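Local coordinates for outer membrane porin protein 32 (Delftia acidovorans, PDB 2FGQ) that forms anion-selective channels through the bacterial outer membrane as a homotrimeric porin, here with malate bound in its pore, at residues G8-K19 with Q321-F332; V249-A260 with H272-N281. All blocks are in the same frame, centred on the assembly; numbering follows the deposited sequence.

Contact 1. Residues G8-K19 with Q321-F332. With SO4 (sulfate ion), chain F.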
loop_
_atom_site.group_PDB
_atom_site.type_symbol
_atom_site.label_atom_id
_atom_site.label_comp_id
_atom_site.label_asym_id
_atom_site.label_seq_id
_atom_site.Cartn_x
_atom_site.Cartn_y
_atom_site.Cartn_z
ATOM N N GLY A 8 4.445 2.748 15.460
ATOM C CA GLY A 8 3.216 3.283 14.947
ATOM C C GLY A 8 2.331 3.841 16.016
ATOM O O GLY A 8 2.649 3.837 17.212
ATOM N N ILE A 9 1.215 4.367 15.532
ATOM C CA ILE A 9 0.146 4.910 16.359
ATOM C C ILE A 9 -1.172 4.600 15.688
ATOM O O ILE A 9 -1.354 4.878 14.520
ATOM C CB ILE A 9 0.239 6.465 16.578
ATOM C CG1 ILE A 9 1.599 6.878 17.124
ATOM C CG2 ILE A 9 -0.893 6.928 17.468
ATOM C CD1 ILE A 9 1.775 8.369 17.319
ATOM N N VAL A 10 -2.117 4.061 16.454
ATOM C CA VAL A 10 -3.503 4.007 16.000
ATOM C C VAL A 10 -4.313 4.928 16.934
ATOM O O VAL A 10 -4.417 4.678 18.137
ATOM C CB VAL A 10 -4.106 2.592 15.969
ATOM C CG1 VAL A 10 -5.490 2.665 15.391
ATOM C CG2 VAL A 10 -3.249 1.664 15.158
ATOM N N ASP A 11 -4.846 5.977 16.351
ATOM C CA ASP A 11 -5.637 6.988 17.055
ATOM C C ASP A 11 -6.966 7.051 16.302
ATOM O O ASP A 11 -7.018 7.442 15.126
ATOM C CB ASP A 11 -4.902 8.326 17.047
ATOM C CG ASP A 11 -5.689 9.442 17.662
ATOM O OD1 ASP A 11 -6.940 9.485 17.487
ATOM O OD2 ASP A 11 -5.096 10.350 18.291
ATOM N N THR A 12 -8.025 6.590 16.976
ATOM C CA THR A 12 -9.360 6.512 16.395
ATOM C C THR A 12 -10.346 7.099 17.383
ATOM O O THR A 12 -10.194 6.946 18.597
ATOM C CB THR A 12 -9.669 5.053 16.015
ATOM O OG1 THR A 12 -8.712 4.638 15.049
ATOM C CG2 THR A 12 -10.997 4.887 15.315
ATOM N N ASN A 13 -11.348 7.776 16.835
ATOM C CA ASN A 13 -12.265 8.564 17.659
ATOM C C ASN A 13 -13.701 8.475 17.153
ATOM O O ASN A 13 -13.980 8.030 16.054
ATOM C CB ASN A 13 -11.822 10.058 17.765
ATOM C CG ASN A 13 -11.603 10.706 16.390
ATOM O OD1 ASN A 13 -12.528 10.740 15.554
ATOM N ND2 ASN A 13 -10.392 11.243 16.149
ATOM N N VAL A 14 -14.613 8.935 17.991
ATOM C CA VAL A 14 -15.914 9.382 17.545
ATOM C C VAL A 14 -15.858 10.912 17.465
ATOM O O VAL A 14 -15.242 11.564 18.294
ATOM C CB VAL A 14 -17.046 8.879 18.472
ATOM C CG1 VAL A 14 -18.348 9.483 18.096
ATOM C CG2 VAL A 14 -17.141 7.362 18.404
ATOM N N ALA A 15 -16.504 11.447 16.451
ATOM C CA ALA A 15 -16.515 12.872 16.249
ATOM C C ALA A 15 -17.855 13.381 15.750
ATOM O O ALA A 15 -18.635 12.651 15.173
ATOM C CB ALA A 15 -15.364 13.335 15.328
ATOM N N TYR A 16 -18.078 14.664 15.999
ATOM C CA TYR A 16 -19.293 15.356 15.653
ATOM C C TYR A 16 -18.961 16.792 15.282
ATOM O O TYR A 16 -18.158 17.449 15.946
ATOM C CB TYR A 16 -20.204 15.352 16.871
ATOM C CG TYR A 16 -21.367 16.311 16.835
ATOM C CD1 TYR A 16 -21.233 17.610 17.294
ATOM C CD2 TYR A 16 -22.592 15.914 16.340
ATOM C CE1 TYR A 16 -22.313 18.495 17.276
ATOM C CE2 TYR A 16 -23.686 16.786 16.326
ATOM C CZ TYR A 16 -23.522 18.068 16.782
ATOM O OH TYR A 16 -24.568 18.947 16.747
ATOM N N VAL A 17 -19.617 17.279 14.244
ATOM C CA VAL A 17 -19.703 18.718 13.980
ATOM C C VAL A 17 -21.182 19.083 13.801
ATOM O O VAL A 17 -21.990 18.304 13.310
ATOM C CB VAL A 17 -18.908 19.185 12.759
ATOM C CG1 VAL A 17 -17.388 19.058 12.988
ATOM C CG2 VAL A 17 -19.366 18.457 11.501
ATOM N N ASN A 18 -21.540 20.278 14.239
ATOM C CA ASN A 18 -22.947 20.678 14.179
ATOM C C ASN A 18 -23.417 21.161 12.809
ATOM O O ASN A 18 -24.608 21.183 12.514
ATOM C CB ASN A 18 -23.309 21.635 15.323
ATOM C CG ASN A 18 -22.727 23.037 15.208
ATOM O OD1 ASN A 18 -23.239 24.004 15.879
ATOM N ND2 ASN A 18 -21.725 23.196 14.416
ATOM N N LYS A 19 -22.500 21.521 11.940
ATOM C CA LYS A 19 -22.866 21.913 10.586
ATOM C C LYS A 19 -21.794 21.563 9.579
ATOM O O LYS A 19 -20.586 21.619 9.874
ATOM C CB LYS A 19 -23.157 23.410 10.466
ATOM C CG LYS A 19 -22.485 24.292 11.343
ATOM C CD LYS A 19 -23.158 25.692 11.283
ATOM C CE LYS A 19 -24.100 25.996 12.445
ATOM N NZ LYS A 19 -24.079 27.460 12.798
ATOM N N GLN A 321 -19.239 27.067 13.865
ATOM C CA GLN A 321 -19.313 25.611 13.916
ATOM C C GLN A 321 -18.709 25.115 15.231
ATOM O O GLN A 321 -17.697 25.609 15.699
ATOM C CB GLN A 321 -18.534 25.056 12.749
ATOM C CG GLN A 321 -18.729 23.575 12.469
ATOM C CD GLN A 321 -17.639 23.014 11.530
ATOM O OE1 GLN A 321 -17.902 22.143 10.668
ATOM N NE2 GLN A 321 -16.435 23.506 11.707
ATOM N N THR A 322 -19.359 24.126 15.824
ATOM C CA THR A 322 -18.870 23.467 17.004
ATOM C C THR A 322 -18.521 22.037 16.656
ATOM O O THR A 322 -19.251 21.373 15.930
ATOM C CB THR A 322 -19.964 23.494 18.086
ATOM O OG1 THR A 322 -20.328 24.859 18.343
ATOM C CG2 THR A 322 -19.456 22.981 19.415
ATOM N N GLY A 323 -17.436 21.560 17.226
ATOM C CA GLY A 323 -17.017 20.180 17.020
ATOM C C GLY A 323 -16.503 19.535 18.275
ATOM O O GLY A 323 -16.027 20.194 19.203
ATOM N N VAL A 324 -16.616 18.216 18.301
ATOM C CA VAL A 324 -16.179 17.404 19.425
ATOM C C VAL A 324 -15.504 16.149 18.848
ATOM O O VAL A 324 -15.985 15.572 17.860
ATOM C CB VAL A 324 -17.400 16.925 20.284
ATOM C CG1 VAL A 324 -16.912 16.159 21.506
ATOM C CG2 VAL A 324 -18.245 18.073 20.664
ATOM N N GLN A 325 -14.441 15.698 19.510
ATOM C CA GLN A 325 -13.780 14.410 19.195
ATOM C C GLN A 325 -13.465 13.759 20.521
ATOM O O GLN A 325 -12.930 14.416 21.431
ATOM C CB GLN A 325 -12.429 14.600 18.491
ATOM C CG GLN A 325 -12.463 15.015 17.111
ATOM C CD GLN A 325 -11.075 15.212 16.525
ATOM O OE1 GLN A 325 -10.236 15.855 17.158
ATOM N NE2 GLN A 325 -10.854 14.709 15.317
ATOM N N VAL A 326 -13.778 12.484 20.646
ATOM C CA VAL A 326 -13.401 11.717 21.826
ATOM C C VAL A 326 -12.839 10.393 21.306
ATOM O O VAL A 326 -13.483 9.732 20.523
ATOM C CB VAL A 326 -14.620 11.453 22.725
ATOM C CG1 VAL A 326 -14.288 10.509 23.860
ATOM C CG2 VAL A 326 -15.160 12.776 23.310
ATOM N N GLY A 327 -11.679 10.010 21.794
ATOM C CA GLY A 327 -10.968 8.888 21.198
ATOM C C GLY A 327 -9.904 8.271 22.074
ATOM O O GLY A 327 -9.745 8.596 23.248
ATOM N N ILE A 328 -9.193 7.328 21.466
ATOM C CA ILE A 328 -8.104 6.612 22.092
ATOM C C ILE A 328 -6.925 6.712 21.146
ATOM O O ILE A 328 -7.067 6.595 19.918
ATOM C CB ILE A 328 -8.494 5.128 22.381
ATOM C CG1 ILE A 328 -7.331 4.354 23.030
ATOM C CG2 ILE A 328 -8.959 4.376 21.163
ATOM C CD1 ILE A 328 -7.725 3.023 23.642
ATOM N N ARG A 329 -5.755 6.905 21.740
ATOM C CA ARG A 329 -4.510 6.876 20.987
ATOM C C ARG A 329 -3.641 5.777 21.577
ATOM O O ARG A 329 -3.360 5.773 22.775
ATOM C CB ARG A 329 -3.834 8.236 21.139
ATOM C CG ARG A 329 -2.424 8.260 20.640
ATOM C CD ARG A 329 -1.525 8.627 21.830
ATOM N NE ARG A 329 -1.472 9.977 21.618
ATOM C CZ ARG A 329 -1.232 11.046 22.419
ATOM N NH1 ARG A 329 -0.995 11.088 23.757
ATOM N NH2 ARG A 329 -1.218 12.187 21.768
ATOM N N HIS A 330 -3.188 4.856 20.740
ATOM C CA HIS A 330 -2.353 3.752 21.174
ATOM C C HIS A 330 -1.091 3.737 20.313
ATOM O O HIS A 330 -1.150 3.492 19.100
ATOM C CB HIS A 330 -3.048 2.419 21.066
ATOM C CG HIS A 330 -2.210 1.308 21.572
ATOM N ND1 HIS A 330 -1.670 0.322 20.768
ATOM C CD2 HIS A 330 -1.756 1.068 22.819
ATOM C CE1 HIS A 330 -0.935 -0.486 21.527
ATOM N NE2 HIS A 330 -0.998 -0.072 22.774
ATOM N N ALA A 331 0.031 3.961 20.964
ATOM C CA ALA A 331 1.349 3.931 20.308
ATOM C C ALA A 331 1.978 2.572 20.504
ATOM O O ALA A 331 1.762 1.925 21.528
ATOM C CB ALA A 331 2.261 4.997 20.900
ATOM N N PHE A 332 2.788 2.155 19.527
ATOM C CA PHE A 332 3.524 0.909 19.637
ATOM C C PHE A 332 4.899 1.038 19.002
ATOM O O PHE A 332 5.184 2.002 18.273
ATOM C CB PHE A 332 2.731 -0.250 19.044
ATOM C CG PHE A 332 2.354 -0.080 17.597
ATOM C CD1 PHE A 332 3.182 -0.559 16.578
ATOM C CD2 PHE A 332 1.172 0.522 17.231
ATOM C CE1 PHE A 332 2.836 -0.417 15.248
ATOM C CE2 PHE A 332 0.840 0.673 15.890
ATOM C CZ PHE A 332 1.703 0.190 14.897
ATOM O OXT PHE A 332 5.731 0.156 19.286
HETATM S S SO4 F . -0.062 15.128 23.935
HETATM O O1 SO4 F . -0.242 14.051 24.919
HETATM O O2 SO4 F . -0.488 16.411 24.516
HETATM O O3 SO4 F . 1.366 15.229 23.607
HETATM O O4 SO4 F . -0.828 14.847 22.716
HETATM O O HOH W 1 -12.350 12.879 13.688
#

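Contact 2. Residues V249-A260 with H272-N281. With SO4 (sulfate ion), chain F.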
loop_
_atom_site.group_PDB
_atom_site.type_symbol
_atom_site.label_atom_id
_atom_site.label_comp_id
_atom_site.label_asym_id
_atom_site.label_seq_id
_atom_site.Cartn_x
_atom_site.Cartn_y
_atom_site.Cartn_z
ATOM N N VAL A 249 -2.489 17.893 34.819
ATOM C CA VAL A 249 -3.562 17.774 35.787
ATOM C C VAL A 249 -3.419 16.410 36.441
ATOM O O VAL A 249 -3.541 15.383 35.799
ATOM C CB VAL A 249 -4.946 17.882 35.138
ATOM C CG1 VAL A 249 -6.049 17.690 36.177
ATOM C CG2 VAL A 249 -5.115 19.207 34.444
ATOM N N GLY A 250 -3.085 16.414 37.728
ATOM C CA GLY A 250 -3.091 15.223 38.559
ATOM C C GLY A 250 -2.286 14.001 38.191
ATOM O O GLY A 250 -2.779 12.894 38.350
ATOM N N GLY A 251 -1.053 14.121 37.738
ATOM C CA GLY A 251 -0.274 12.885 37.566
ATOM C C GLY A 251 -0.413 12.104 36.255
ATOM O O GLY A 251 0.590 11.583 35.759
ATOM N N VAL A 252 -1.614 12.017 35.677
ATOM C CA VAL A 252 -1.770 11.351 34.368
ATOM C C VAL A 252 -2.583 12.153 33.314
ATOM O O VAL A 252 -2.783 11.705 32.198
ATOM C CB VAL A 252 -2.385 9.948 34.600
ATOM C CG1 VAL A 252 -3.874 10.007 34.787
ATOM C CG2 VAL A 252 -2.024 9.073 33.524
ATOM N N GLY A 253 -2.997 13.363 33.661
ATOM C CA GLY A 253 -3.804 14.192 32.788
ATOM C C GLY A 253 -3.081 15.405 32.254
ATOM O O GLY A 253 -2.063 15.822 32.776
ATOM N N GLU A 254 -3.652 15.993 31.218
ATOM C CA GLU A 254 -3.143 17.234 30.635
ATOM C C GLU A 254 -4.335 17.980 30.049
ATOM O O GLU A 254 -5.145 17.397 29.351
ATOM C CB GLU A 254 -2.133 16.942 29.544
ATOM C CG GLU A 254 -1.553 18.173 28.902
ATOM C CD GLU A 254 -0.775 17.836 27.654
ATOM O OE1 GLU A 254 -1.089 16.796 27.015
ATOM O OE2 GLU A 254 0.135 18.609 27.313
ATOM N N VAL A 255 -4.435 19.273 30.339
ATOM C CA VAL A 255 -5.437 20.133 29.757
ATOM C C VAL A 255 -4.742 21.111 28.819
ATOM O O VAL A 255 -3.610 21.547 29.083
ATOM C CB VAL A 255 -6.268 20.874 30.845
ATOM C CG1 VAL A 255 -5.422 21.803 31.672
ATOM C CG2 VAL A 255 -7.403 21.618 30.240
ATOM N N LYS A 256 -5.424 21.443 27.733
ATOM C CA LYS A 256 -4.898 22.348 26.713
ATOM C C LYS A 256 -5.979 23.311 26.248
ATOM O O LYS A 256 -7.128 22.935 26.063
ATOM C CB LYS A 256 -4.404 21.577 25.464
ATOM C CG LYS A 256 -3.438 20.461 25.671
ATOM C CD LYS A 256 -3.384 19.630 24.379
ATOM C CE LYS A 256 -2.655 18.387 24.543
ATOM N NZ LYS A 256 -2.431 17.804 23.188
ATOM N N LEU A 257 -5.593 24.566 26.021
ATOM C CA LEU A 257 -6.485 25.594 25.540
ATOM C C LEU A 257 -5.742 26.431 24.503
ATOM O O LEU A 257 -4.631 26.887 24.762
ATOM C CB LEU A 257 -6.879 26.476 26.724
ATOM C CG LEU A 257 -8.163 27.257 26.903
ATOM C CD1 LEU A 257 -8.003 28.658 27.552
ATOM C CD2 LEU A 257 -9.208 27.204 25.869
ATOM N N GLN A 258 -6.359 26.628 23.344
ATOM C CA GLN A 258 -5.711 27.380 22.277
ATOM C C GLN A 258 -6.705 28.268 21.577
ATOM O O GLN A 258 -7.838 27.864 21.310
ATOM C CB GLN A 258 -5.081 26.422 21.288
ATOM C CG GLN A 258 -4.055 27.050 20.367
ATOM C CD GLN A 258 -3.190 25.970 19.694
ATOM O OE1 GLN A 258 -3.440 25.589 18.533
ATOM N NE2 GLN A 258 -2.189 25.492 20.406
ATOM N N TYR A 259 -6.269 29.491 21.311
ATOM C CA TYR A 259 -7.032 30.470 20.554
ATOM C C TYR A 259 -6.298 30.782 19.267
ATOM O O TYR A 259 -5.080 30.932 19.280
ATOM C CB TYR A 259 -7.187 31.783 21.389
ATOM C CG TYR A 259 -7.794 32.911 20.579
ATOM C CD1 TYR A 259 -9.158 33.015 20.407
ATOM C CD2 TYR A 259 -6.973 33.834 19.912
ATOM C CE1 TYR A 259 -9.708 34.023 19.610
ATOM C CE2 TYR A 259 -7.508 34.854 19.138
ATOM C CZ TYR A 259 -8.877 34.935 18.983
ATOM O OH TYR A 259 -9.425 35.938 18.204
ATOM N N ALA A 260 -7.012 30.900 18.153
ATOM C CA ALA A 260 -6.408 31.273 16.887
ATOM C C ALA A 260 -7.307 32.247 16.131
ATOM O O ALA A 260 -8.527 32.301 16.312
ATOM C CB ALA A 260 -6.134 30.040 16.023
ATOM N N HIS A 272 -12.212 33.140 13.959
ATOM C CA HIS A 272 -11.636 32.972 15.276
ATOM C C HIS A 272 -11.935 31.545 15.731
ATOM O O HIS A 272 -13.005 30.995 15.473
ATOM C CB HIS A 272 -12.314 33.925 16.313
ATOM C CG HIS A 272 -12.292 35.382 15.963
ATOM N ND1 HIS A 272 -11.410 36.263 16.548
ATOM C CD2 HIS A 272 -13.062 36.120 15.122
ATOM C CE1 HIS A 272 -11.615 37.479 16.059
ATOM N NE2 HIS A 272 -12.605 37.416 15.185
ATOM N N GLN A 273 -11.029 30.966 16.484
ATOM C CA GLN A 273 -11.193 29.587 16.937
ATOM C C GLN A 273 -10.744 29.445 18.367
ATOM O O GLN A 273 -9.758 30.015 18.765
ATOM C CB GLN A 273 -10.353 28.628 16.094
ATOM C CG GLN A 273 -10.753 27.176 16.329
ATOM C CD GLN A 273 -9.958 26.195 15.536
ATOM O OE1 GLN A 273 -9.460 26.530 14.446
ATOM N NE2 GLN A 273 -9.818 24.950 16.078
ATOM N N ILE A 274 -11.485 28.668 19.138
ATOM C CA ILE A 274 -11.093 28.281 20.484
ATOM C C ILE A 274 -11.232 26.760 20.584
ATOM O O ILE A 274 -12.250 26.199 20.188
ATOM C CB ILE A 274 -11.976 28.952 21.562
ATOM C CG1 ILE A 274 -11.990 30.455 21.433
ATOM C CG2 ILE A 274 -11.460 28.587 22.958
ATOM C CD1 ILE A 274 -13.169 31.093 22.252
ATOM N N THR A 275 -10.204 26.118 21.128
ATOM C CA THR A 275 -10.204 24.696 21.352
ATOM C C THR A 275 -9.742 24.366 22.754
ATOM O O THR A 275 -8.707 24.865 23.201
ATOM C CB THR A 275 -9.237 24.042 20.381
ATOM O OG1 THR A 275 -9.518 24.508 19.060
ATOM C CG2 THR A 275 -9.438 22.512 20.343
ATOM N N LEU A 276 -10.529 23.520 23.420
ATOM C CA LEU A 276 -10.196 22.937 24.697
ATOM C C LEU A 276 -9.941 21.443 24.511
ATOM O O LEU A 276 -10.721 20.750 23.867
ATOM C CB LEU A 276 -11.353 23.129 25.674
ATOM C CG LEU A 276 -11.126 22.545 27.043
ATOM C CD1 LEU A 276 -10.105 23.343 27.869
ATOM C CD2 LEU A 276 -12.499 22.494 27.769
ATOM N N GLY A 277 -8.872 20.941 25.094
ATOM C CA GLY A 277 -8.553 19.523 25.008
ATOM C C GLY A 277 -8.133 18.918 26.338
ATOM O O GLY A 277 -7.599 19.587 27.192
ATOM N N TYR A 278 -8.335 17.620 26.477
ATOM C CA TYR A 278 -7.886 16.889 27.629
ATOM C C TYR A 278 -7.302 15.571 27.139
ATOM O O TYR A 278 -7.873 14.944 26.267
ATOM C CB TYR A 278 -9.056 16.601 28.582
ATOM C CG TYR A 278 -8.569 16.159 29.936
ATOM C CD1 TYR A 278 -8.067 17.096 30.813
ATOM C CD2 TYR A 278 -8.568 14.820 30.319
ATOM C CE1 TYR A 278 -7.593 16.756 32.043
ATOM C CE2 TYR A 278 -8.080 14.453 31.618
ATOM C CZ TYR A 278 -7.581 15.456 32.443
ATOM O OH TYR A 278 -7.073 15.203 33.720
ATOM N N VAL A 279 -6.179 15.161 27.721
ATOM C CA VAL A 279 -5.573 13.875 27.468
ATOM C C VAL A 279 -5.394 13.173 28.801
ATOM O O VAL A 279 -4.852 13.751 29.748
ATOM C CB VAL A 279 -4.214 14.064 26.781
ATOM C CG1 VAL A 279 -3.527 12.734 26.536
ATOM C CG2 VAL A 279 -4.382 14.810 25.463
ATOM N N HIS A 280 -5.875 11.939 28.882
ATOM C CA HIS A 280 -5.780 11.147 30.093
ATOM C C HIS A 280 -4.940 9.910 29.765
ATOM O O HIS A 280 -5.402 9.027 29.028
ATOM C CB HIS A 280 -7.166 10.736 30.521
ATOM C CG HIS A 280 -7.204 9.967 31.797
ATOM N ND1 HIS A 280 -7.286 8.597 31.842
ATOM C CD2 HIS A 280 -7.191 10.383 33.079
ATOM C CE1 HIS A 280 -7.301 8.196 33.099
ATOM N NE2 HIS A 280 -7.257 9.262 33.872
ATOM N N ASN A 281 -3.741 9.823 30.315
ATOM C CA ASN A 281 -2.882 8.674 30.044
ATOM C C ASN A 281 -3.262 7.439 30.864
ATOM O O ASN A 281 -3.373 7.478 32.110
ATOM C CB ASN A 281 -1.401 9.009 30.231
ATOM C CG ASN A 281 -0.981 10.207 29.423
ATOM O OD1 ASN A 281 -0.498 11.211 29.944
ATOM N ND2 ASN A 281 -1.106 10.104 28.200
HETATM S S SO4 F . -0.062 15.128 23.935
HETATM O O1 SO4 F . -0.242 14.051 24.919
HETATM O O2 SO4 F . -0.488 16.411 24.516
HETATM O O3 SO4 F . 1.366 15.229 23.607
HETATM O O4 SO4 F . -0.828 14.847 22.716
HETATM O O HOH W 2 -8.316 27.013 18.668
#

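Contact 1. Residues G8-K19 with Q321-F332
The seam that closes the 16-stranded porin barrel is made here: Gly8 to Val17 of the first strand pairs antiparallel with Gln321 to Ala331 of the last, their short axes 161° apart. Backbone hydrogen bonds run from Gly8–Phe332 to Asn18–Thr322. The terminal Phe332 ring folds back over Gly8, whose CA lies 3.7 Å from the ring centroid and 21° off its normal, a CH-pi contact over one face. A chi1 of 58°, setting CG between backbone N and carbonyl carbon, swings the ring there; Phe55 of a neighbouring subunit stacks on it. Val10, Thr12, Val14 and Ile328 pack on that same subunit, so this part of the face lies in the trimer interface. The alternate face carries Asp11, Asn13, Gln325 and Arg329. One water joins Asn13 OD1 (2.8 Å) to Gln325 NE2 (2.9 Å), while Asn13 ND2 is bonded to Tyr289 and Gln325 OE1 to Ile112 N. Asp11 OD2 meets only the aliphatic root of Arg329, 3.8 Å from its CB; the carboxylate is held instead by Tyr289 and backbone amides of Gly33, Ala34 and Ser35. The Arg329 chain bends at chi2 and chi3, bringing the guanidinium edge-on to the sulfate, NH2 bonding O4 at 2.9 Å and NH1 bonding O1; NH2 also bonds Ser35 OG. Such first-to-last strand pairing is the closure of a porin beta-barrel.

Contact 2. Residues V249-A260 with H272-N281
The Tyr259 and His272 side chains run side by side in an antiparallel hairpin, where Tyr259 OH and His272 ND1 share a 2.6 Å hydrogen bond; the hydroxyl sits at the imidazole edge, near its plane. Tyr259 has CG trans to its backbone N (chi1 172°), carrying the ring across to the partner strand, and Ile274 CG1 touches the ring edge 4.0 Å from CD1. Leu257 CD2 runs alongside Ile274 CG2, and Val255 CG2 meets Leu276 CD1 at 4.0 Å, forming an apolar strip on the surface beside the Tyr259–His272 pair. At the other end, beside the 250-252 turn from the preceding strand, the Tyr278 ring extends over the Glu254 backbone, with Glu254 N above one face, and its OH reaches 3.5 Å from Gly253 CA. The other face is largely polar, with Val279 and Ala260 among its side chains. Lys256, extended beyond CG, sends NZ to sulfate O2 at 2.7 Å and is also bonded to Leu106 O; its CE passes Val279 CG2. Gln273 NE2 donates to Thr275 OG1, and a water bridges that hydroxyl to Gln258 O. This alternation of mostly apolar outward and largely polar inward side chains is characteristic of a transmembrane porin beta-hairpin.

How the contacts relate
Both contacts belong to the same barrel wall: contact 1 joins its first and last strands, contact 2 pairs 253-264 with 269-281, and strand 286-297 lies between them. Their centres are 14 Å apart, and they touch directly where Arg329 NH1 packs 4.1 Å from Val279 CG1. One sulfate, probably from the crystallisation liquor, bridges them in this crystal, taking hydrogen bonds from Arg329 in contact 1 and Lys256 in contact 2. Two cationic side chains gathering an anion on the inner wall are consistent with an anion-selective channel. The D-malate is a separate site, about 12 Å from the Gln258 side chain, and residues of neither contact line it.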